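Long-range contacts in DnaJ homolog subfamily C member 27-A (Xenopus laevis, PDB 6JMG), which binds GTP with magnesium as a Rab-family small GTPase joined to a DnaJ domain, and possibly takes part in regulating the MEK/ERK pathway: residues A[20-25]-A[70-75]; A[81-86]-A[111-116]; A[90-95]-A[127-132]. All coordinates share one frame; numbering follows the deposited sequence.

How the contacts relate
All three contacts lie within the Ras-family part of the chain and, by burial, all are mainly core. Contacts 1 and 3 both run along the central sheet and meet where strand 15-22 pairs with strand 91-97, Ile-20 and Met-22 exchanging backbone bonds with Ile-93. Contact 2 joins no strands: it sets residues 81-86 against helix 107-117, and Met-114 from that helix also reaches Val-92 and Phe-129 of contact 3. The chemistry follows position. Contact 3 is regular backbone pairing flanked by almost wholly apolar side chains, contact 1 gives up regular pairing for a polar loop at the nucleotide, and contact 2 is a charged cluster with an aromatic face beside it.

Contact 1: residues A[20-25]-A[70-75]; sequences ISMGNA and FDMAGH. With GTP (guanosine-5'-triphosphate), chain C.
Met-72, Ser-21 and Ile-20 bury the most surface where strands 20-22 and 70-72 run parallel, their axes 12° apart. Ser-21 supplies the firmer bond of this pairing. With OG flanked by the residue's own N and C (chi1 65°), the hydroxyl faces the neighbouring strand and accepts the amide of Met-72, N to OG 2.8 Å at 151°. The main-chain bond beside it, Ser-21 N to Phe-70 O, is weak at 3.4 Å. Met-72 points toward strand 20-22, its SD 4.2 Å from Ile-20 CD1. Ile-20 CG2, the other branch, meets Phe-70 at CB, 3.9 Å, while the ring leads away. On the opposite side of the sheet from Ile-20, Asp-71 uses OD2 to bond Ser-30, a magnesium ligand. Past the strands the two chains stay together as loops: Gly-74 CA lies 3.2 Å from Gly-23 O, and a CB would point into the 23-25 backbone and collide with it. The amide of Gly-74 donates to the gamma-phosphate, Gly-74 N to GTP O2G 2.9 Å. Strand ends leading into the start of the P-loop and into a DxxG sequence, Asp-71 to Gly-74, form the phosphate site characteristic of Ras-like GTPases.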
# COMPACT_ATOMS: atom_id res chain seq x y z
N ILE A 20 -6.68 -7.40 6.90
CA ILE A 20 -5.99 -8.67 6.77
C ILE A 20 -4.61 -8.57 7.41
O ILE A 20 -4.08 -7.48 7.63
CB ILE A 20 -5.87 -9.10 5.30
CG1 ILE A 20 -4.95 -8.16 4.55
CG2 ILE A 20 -7.25 -9.14 4.64
CD1 ILE A 20 -4.62 -8.69 3.18
N SER A 21 -4.03 -9.73 7.68
CA SER A 21 -2.67 -9.84 8.21
C SER A 21 -1.78 -10.57 7.21
O SER A 21 -2.18 -11.58 6.62
CB SER A 21 -2.68 -10.62 9.52
OG SER A 21 -3.08 -11.97 9.27
N MET A 22 -0.55 -10.10 7.06
CA MET A 22 0.39 -10.74 6.16
C MET A 22 1.75 -10.81 6.84
O MET A 22 2.10 -9.95 7.65
CB MET A 22 0.51 -10.01 4.80
CG MET A 22 -0.78 -9.83 4.01
SD MET A 22 -0.66 -8.92 2.44
CE MET A 22 1.09 -8.91 2.18
N GLY A 23 2.50 -11.85 6.51
CA GLY A 23 3.85 -12.04 7.01
C GLY A 23 4.12 -13.52 7.24
O GLY A 23 3.21 -14.36 7.31
N ASN A 24 5.41 -13.85 7.38
CA ASN A 24 5.84 -15.24 7.43
C ASN A 24 5.24 -15.97 8.63
O ASN A 24 4.67 -15.38 9.55
CB ASN A 24 7.37 -15.29 7.47
CG ASN A 24 8.01 -15.01 6.11
OD1 ASN A 24 7.33 -14.65 5.15
ND2 ASN A 24 9.32 -15.18 6.02
N ALA A 25 5.34 -17.30 8.59
CA ALA A 25 4.85 -18.11 9.69
C ALA A 25 5.64 -17.83 10.97
O ALA A 25 6.82 -17.49 10.93
CB ALA A 25 4.93 -19.59 9.35
N PHE A 70 -9.42 -10.95 8.47
CA PHE A 70 -9.00 -12.17 7.79
C PHE A 70 -7.54 -12.36 8.17
O PHE A 70 -6.64 -11.86 7.49
CB PHE A 70 -9.19 -12.07 6.26
CG PHE A 70 -10.61 -11.89 5.84
CD1 PHE A 70 -11.28 -10.70 6.10
CD2 PHE A 70 -11.30 -12.92 5.21
CE1 PHE A 70 -12.61 -10.53 5.72
CE2 PHE A 70 -12.61 -12.76 4.83
CZ PHE A 70 -13.27 -11.56 5.09
N ASP A 71 -7.33 -13.09 9.25
CA ASP A 71 -5.99 -13.38 9.74
C ASP A 71 -5.43 -14.48 8.86
O ASP A 71 -5.96 -15.59 8.86
CB ASP A 71 -6.08 -13.78 11.21
CG ASP A 71 -4.76 -14.27 11.77
OD1 ASP A 71 -3.69 -13.97 11.21
OD2 ASP A 71 -4.80 -14.98 12.79
N MET A 72 -4.38 -14.17 8.08
CA MET A 72 -3.91 -15.11 7.07
C MET A 72 -2.79 -15.98 7.63
O MET A 72 -2.01 -15.56 8.49
CB MET A 72 -3.39 -14.41 5.80
CG MET A 72 -4.33 -13.36 5.14
SD MET A 72 -3.87 -12.85 3.44
CE MET A 72 -2.21 -12.40 3.61
N ALA A 73 -2.68 -17.18 7.07
CA ALA A 73 -1.61 -18.10 7.42
C ALA A 73 -0.37 -17.74 6.62
O ALA A 73 -0.45 -17.45 5.42
CB ALA A 73 -2.05 -19.53 7.13
N GLY A 74 0.78 -17.75 7.28
CA GLY A 74 1.99 -17.25 6.63
C GLY A 74 2.79 -18.28 5.86
O GLY A 74 3.64 -17.93 5.04
N HIS A 75 2.57 -19.54 6.16
CA HIS A 75 3.28 -20.60 5.46
C HIS A 75 2.96 -20.55 3.97
O HIS A 75 1.81 -20.33 3.58
CB HIS A 75 2.88 -21.95 6.06
CG HIS A 75 3.75 -23.08 5.62
ND1 HIS A 75 3.71 -23.58 4.34
CD2 HIS A 75 4.70 -23.78 6.27
CE1 HIS A 75 4.59 -24.56 4.23
NE2 HIS A 75 5.20 -24.70 5.39
PG GTP C . 1.05 -18.40 11.37
O1G GTP C . -0.43 -18.26 11.63
O2G GTP C . 1.47 -17.70 10.10
O3G GTP C . 1.40 -19.88 11.26
O3B GTP C . 1.96 -17.70 12.52
PB GTP C . 1.56 -16.32 13.24
O1B GTP C . 2.13 -15.14 12.51
O2B GTP C . 0.08 -16.11 13.43
O3A GTP C . 2.35 -16.43 14.64
PA GTP C . 1.59 -16.58 16.05
O1A GTP C . 0.74 -15.38 16.38
O2A GTP C . 0.77 -17.83 16.10
O5' GTP C . 2.87 -16.72 16.99
C5' GTP C . 3.85 -17.69 16.71
C4' GTP C . 4.56 -18.01 18.01
O4' GTP C . 5.27 -16.87 18.41
C3' GTP C . 3.65 -18.34 19.17
O3' GTP C . 4.36 -19.29 19.90
C2' GTP C . 3.57 -17.09 20.01
O2' GTP C . 3.51 -17.33 21.40
C1' GTP C . 4.90 -16.46 19.72
N9 GTP C . 4.82 -15.00 19.77
C8 GTP C . 3.96 -14.20 19.07
N7 GTP C . 4.25 -12.90 19.36
C5 GTP C . 5.29 -12.88 20.23
C6 GTP C . 5.98 -11.85 20.85
O6 GTP C . 5.67 -10.68 20.64
N1 GTP C . 7.03 -12.14 21.68
C2 GTP C . 7.40 -13.44 21.93
N2 GTP C . 8.41 -13.68 22.75
N3 GTP C . 6.71 -14.47 21.32
C4 GTP C . 5.67 -14.20 20.49

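Contact 2: residues A[81-86]-A[111-116]; sequences VRNEFY and LAEMKQ
Tyr-86 and Met-114 mark the nearest backbone approach, CA to CA 6.3 Å, between residues 81-86, which begin in helix 79-82, and residues 111-116 of helix 107-117. Phe-85 N bonds to Arg-82 O, 2.9 Å, within a segment whose Arg-82 and Tyr-86 both point toward the longer helix. Both converge on Glu-113, whose CG stands opposite its backbone N (chi1 166°), and the extended chain carries the carboxylate to them. Arg-82 grips it side-on in a salt bridge, NE and NH2 each 2.9 Å from Glu-113 OE1. The guanidinium and carboxylate are nearly coplanar, 22° apart, and OE1 receives both nitrogens on its syn lone pair. In Ras-like GTPases residues 81-86 belong to the switch II region, and here Arg-82 also bonds through NH1 to Ala-73 O of the DxxG loop, linking this segment to the nucleotide site. A third donor, Tyr-86 OH, reaches the same OE1 at 2.7 Å from above the carboxylate plane, the ring standing at 82° to it. Met-114 covers one ring face: its CA makes a CH-pi contact 3.9 Å from the Tyr-86 centroid, almost on the ring normal, and its CG is 3.4 Å from Tyr-86 CD1. Replacing Tyr-86 by a leucine would probably leave Glu-113 OE1 without its hydroxyl donor and Met-114 without the flat ring it packs on.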
# COMPACT_ATOMS: atom_id res chain seq x y z
N VAL A 81 -4.84 -20.63 -0.80
CA VAL A 81 -5.94 -20.33 0.10
C VAL A 81 -6.05 -18.83 0.33
O VAL A 81 -7.16 -18.27 0.41
CB VAL A 81 -5.79 -21.11 1.42
CG1 VAL A 81 -6.75 -20.56 2.45
CG2 VAL A 81 -6.03 -22.61 1.20
N ARG A 82 -4.90 -18.14 0.46
CA ARG A 82 -4.91 -16.72 0.79
C ARG A 82 -5.35 -15.85 -0.37
O ARG A 82 -5.96 -14.79 -0.15
CB ARG A 82 -3.51 -16.22 1.19
CG ARG A 82 -2.85 -16.86 2.34
CD ARG A 82 -1.55 -16.12 2.64
NE ARG A 82 -0.53 -16.21 1.59
CZ ARG A 82 0.58 -16.96 1.67
NH1 ARG A 82 0.83 -17.70 2.75
NH2 ARG A 82 1.46 -16.97 0.67
N ASN A 83 -5.11 -16.28 -1.62
CA ASN A 83 -5.29 -15.38 -2.77
C ASN A 83 -6.69 -14.79 -2.85
O ASN A 83 -6.85 -13.66 -3.31
CB ASN A 83 -4.99 -16.13 -4.06
CG ASN A 83 -3.53 -16.35 -4.28
OD1 ASN A 83 -2.69 -15.71 -3.64
ND2 ASN A 83 -3.19 -17.26 -5.18
N GLU A 84 -7.72 -15.51 -2.39
CA GLU A 84 -9.07 -14.98 -2.48
C GLU A 84 -9.31 -13.76 -1.60
O GLU A 84 -10.29 -13.04 -1.83
CB GLU A 84 -10.10 -16.06 -2.11
CG GLU A 84 -10.74 -16.77 -3.31
CD GLU A 84 -11.70 -15.89 -4.11
OE1 GLU A 84 -11.51 -15.83 -5.33
OE2 GLU A 84 -12.65 -15.29 -3.55
N PHE A 85 -8.46 -13.49 -0.60
CA PHE A 85 -8.88 -12.53 0.40
C PHE A 85 -8.14 -11.20 0.35
O PHE A 85 -8.34 -10.36 1.23
CB PHE A 85 -8.79 -13.16 1.79
CG PHE A 85 -9.58 -14.41 1.92
CD1 PHE A 85 -10.96 -14.36 2.11
CD2 PHE A 85 -8.97 -15.65 1.81
CE1 PHE A 85 -11.69 -15.52 2.22
CE2 PHE A 85 -9.70 -16.81 1.91
CZ PHE A 85 -11.05 -16.76 2.11
N TYR A 86 -7.38 -10.94 -0.71
CA TYR A 86 -6.71 -9.65 -0.79
C TYR A 86 -7.64 -8.54 -1.29
O TYR A 86 -7.44 -7.37 -0.96
CB TYR A 86 -5.47 -9.73 -1.69
CG TYR A 86 -4.29 -10.52 -1.17
CD1 TYR A 86 -3.58 -10.10 -0.03
CD2 TYR A 86 -3.83 -11.64 -1.83
CE1 TYR A 86 -2.47 -10.81 0.43
CE2 TYR A 86 -2.72 -12.36 -1.38
CZ TYR A 86 -2.05 -11.94 -0.25
OH TYR A 86 -0.96 -12.65 0.19
N LEU A 111 4.37 -8.00 -0.46
CA LEU A 111 3.76 -6.93 -1.24
C LEU A 111 3.53 -7.37 -2.68
O LEU A 111 2.47 -7.10 -3.26
CB LEU A 111 4.65 -5.69 -1.20
CG LEU A 111 4.73 -4.97 0.14
CD1 LEU A 111 5.47 -3.66 0.02
CD2 LEU A 111 3.34 -4.74 0.67
N ALA A 112 4.50 -8.09 -3.25
CA ALA A 112 4.34 -8.57 -4.62
C ALA A 112 3.16 -9.52 -4.73
O ALA A 112 2.38 -9.46 -5.69
CB ALA A 112 5.63 -9.27 -5.07
N GLU A 113 3.00 -10.41 -3.75
CA GLU A 113 1.93 -11.39 -3.82
C GLU A 113 0.57 -10.71 -3.72
O GLU A 113 -0.34 -11.02 -4.49
CB GLU A 113 2.11 -12.42 -2.72
CG GLU A 113 0.91 -13.26 -2.50
CD GLU A 113 1.21 -14.38 -1.57
OE1 GLU A 113 0.28 -14.78 -0.83
OE2 GLU A 113 2.37 -14.85 -1.57
N MET A 114 0.44 -9.76 -2.81
CA MET A 114 -0.79 -8.98 -2.74
C MET A 114 -1.00 -8.19 -4.03
O MET A 114 -2.10 -8.22 -4.60
CB MET A 114 -0.75 -8.02 -1.55
CG MET A 114 -2.07 -7.29 -1.30
SD MET A 114 -2.03 -6.03 -0.02
CE MET A 114 -3.77 -5.90 0.31
N LYS A 115 0.05 -7.51 -4.52
CA LYS A 115 -0.11 -6.65 -5.69
C LYS A 115 -0.59 -7.42 -6.91
O LYS A 115 -1.35 -6.86 -7.72
CB LYS A 115 1.19 -5.93 -6.02
CG LYS A 115 1.24 -4.49 -5.58
CD LYS A 115 2.65 -3.90 -5.76
CE LYS A 115 2.84 -2.60 -4.97
NZ LYS A 115 4.28 -2.26 -4.77
N GLN A 116 -0.21 -8.69 -7.08
CA GLN A 116 -0.76 -9.36 -8.25
C GLN A 116 -2.19 -9.84 -8.06
O GLN A 116 -2.91 -10.01 -9.05
CB GLN A 116 0.08 -10.50 -8.79
CG GLN A 116 -0.13 -10.31 -10.31
CD GLN A 116 0.54 -11.28 -11.24
OE1 GLN A 116 -0.01 -11.60 -12.31
NE2 GLN A 116 1.73 -11.74 -10.88

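Contact 3: residues A[90-95]-A[127-132]; sequences QGVILV and IVFAVC
Val-92 and Phe-129 form the densest point between strands 91-95 and 128-132, which run parallel with their axes 22° apart. Val-92 CB makes a CH-pi contact over one face of the Phe-129 ring, offset toward the rim, 3.9 Å from the centroid. CG1, anti to the backbone N (chi1 168°), lies by the CD2-CE2 bond of the ring, Val-92 CG1 being 3.6 Å from Phe-129 CD2. The other branch points to the strand's beginning, where Val-92 CG2 meets Ile-127 CG2 at 3.9 Å. Beyond this cluster, helix 107-117 covers the same face of the sheet through Leu-111 and Met-114, and Phe-158 stacks on the Phe-129 ring.

Five backbone bonds underlie the packing, alternating between the strands from Val-128 N to Gln-90 O, 3.1 Å, to Cys-132 N to Leu-94 O, 2.7 Å. The middle one, Ala-130 N to Val-92 O, is the straightest, at 170°.

Side-chain contact is sparser elsewhere. Farther along the Val-92 face, Leu-94 CD2 and Val-131 CG2 are 4.5 Å apart. On the opposite face, Gly-91 and Ala-130 offer little bulk, and side chains come no closer than about 4.1 Å, as at Ile-93 CG2 to Cys-132 SG; helix 171-187 packs on this face. The beginning of the pair is its more solvent-accessible end: Val-128 and Gln-90 are partly exposed, and Gln-90 turns away from residues 127-132 to bond Lys-18 N through OE1. At the far end Val-95 touches Val-27 near the nucleotide. Adjacent parallel strands linked through helix 107-117 make a beta-alpha-beta crossover, the repeating unit of the P-loop GTPase fold.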
# COMPACT_ATOMS: atom_id res chain seq x y z
N GLN A 90 -9.09 -2.63 3.28
CA GLN A 90 -8.87 -1.27 3.76
C GLN A 90 -7.64 -1.13 4.64
O GLN A 90 -6.99 -0.07 4.61
CB GLN A 90 -10.07 -0.79 4.58
CG GLN A 90 -11.33 -0.44 3.80
CD GLN A 90 -12.03 -1.66 3.25
OE1 GLN A 90 -12.66 -2.41 4.00
NE2 GLN A 90 -11.93 -1.87 1.94
N GLY A 91 -7.29 -2.16 5.40
CA GLY A 91 -6.11 -2.11 6.24
C GLY A 91 -5.37 -3.44 6.20
O GLY A 91 -5.98 -4.50 6.07
N VAL A 92 -4.04 -3.35 6.32
CA VAL A 92 -3.15 -4.51 6.33
C VAL A 92 -2.24 -4.44 7.55
O VAL A 92 -1.59 -3.42 7.79
CB VAL A 92 -2.28 -4.58 5.07
CG1 VAL A 92 -1.17 -5.61 5.26
CG2 VAL A 92 -3.13 -4.88 3.85
N ILE A 93 -2.17 -5.54 8.30
CA ILE A 93 -1.22 -5.69 9.40
C ILE A 93 -0.08 -6.55 8.86
O ILE A 93 -0.23 -7.76 8.68
CB ILE A 93 -1.89 -6.28 10.64
CG1 ILE A 93 -2.98 -5.33 11.12
CG2 ILE A 93 -0.92 -6.41 11.78
CD1 ILE A 93 -3.88 -5.90 12.20
N LEU A 94 1.05 -5.90 8.57
CA LEU A 94 2.20 -6.56 7.97
C LEU A 94 3.27 -6.75 9.03
O LEU A 94 3.81 -5.77 9.55
CB LEU A 94 2.73 -5.73 6.79
CG LEU A 94 3.74 -6.45 5.88
CD1 LEU A 94 3.07 -7.58 5.16
CD2 LEU A 94 4.34 -5.51 4.89
N VAL A 95 3.61 -8.00 9.33
CA VAL A 95 4.35 -8.33 10.55
C VAL A 95 5.61 -9.08 10.18
O VAL A 95 5.61 -9.92 9.28
CB VAL A 95 3.50 -9.15 11.55
CG1 VAL A 95 4.21 -9.21 12.92
CG2 VAL A 95 2.07 -8.60 11.69
N ILE A 127 -4.70 1.82 0.59
CA ILE A 127 -4.76 0.85 1.67
C ILE A 127 -3.82 1.30 2.77
O ILE A 127 -2.68 1.67 2.49
CB ILE A 127 -4.39 -0.56 1.17
CG1 ILE A 127 -5.32 -0.94 0.02
CG2 ILE A 127 -4.49 -1.56 2.31
CD1 ILE A 127 -4.95 -2.25 -0.67
N VAL A 128 -4.29 1.25 4.00
CA VAL A 128 -3.47 1.55 5.17
C VAL A 128 -2.70 0.30 5.58
O VAL A 128 -3.29 -0.77 5.81
CB VAL A 128 -4.34 2.05 6.31
CG1 VAL A 128 -3.50 2.16 7.58
CG2 VAL A 128 -5.00 3.38 5.93
N PHE A 129 -1.39 0.45 5.73
CA PHE A 129 -0.50 -0.61 6.18
C PHE A 129 0.07 -0.24 7.53
O PHE A 129 0.63 0.86 7.69
CB PHE A 129 0.67 -0.82 5.21
CG PHE A 129 0.33 -1.61 3.98
CD1 PHE A 129 -0.34 -1.02 2.93
CD2 PHE A 129 0.73 -2.94 3.86
CE1 PHE A 129 -0.63 -1.73 1.78
CE2 PHE A 129 0.44 -3.66 2.73
CZ PHE A 129 -0.25 -3.06 1.68
N ALA A 130 -0.01 -1.16 8.48
CA ALA A 130 0.76 -1.05 9.71
C ALA A 130 1.80 -2.15 9.67
O ALA A 130 1.47 -3.34 9.67
CB ALA A 130 -0.14 -1.16 10.94
N VAL A 131 3.06 -1.75 9.57
CA VAL A 131 4.18 -2.67 9.67
C VAL A 131 4.50 -2.88 11.14
O VAL A 131 4.74 -1.92 11.88
CB VAL A 131 5.41 -2.16 8.91
CG1 VAL A 131 6.53 -3.16 9.01
CG2 VAL A 131 5.07 -1.91 7.45
N CYS A 132 4.48 -4.12 11.58
CA CYS A 132 4.79 -4.45 12.97
C CYS A 132 6.09 -5.22 13.03
O CYS A 132 6.19 -6.36 12.53
CB CYS A 132 3.64 -5.24 13.61
SG CYS A 132 2.07 -4.34 13.58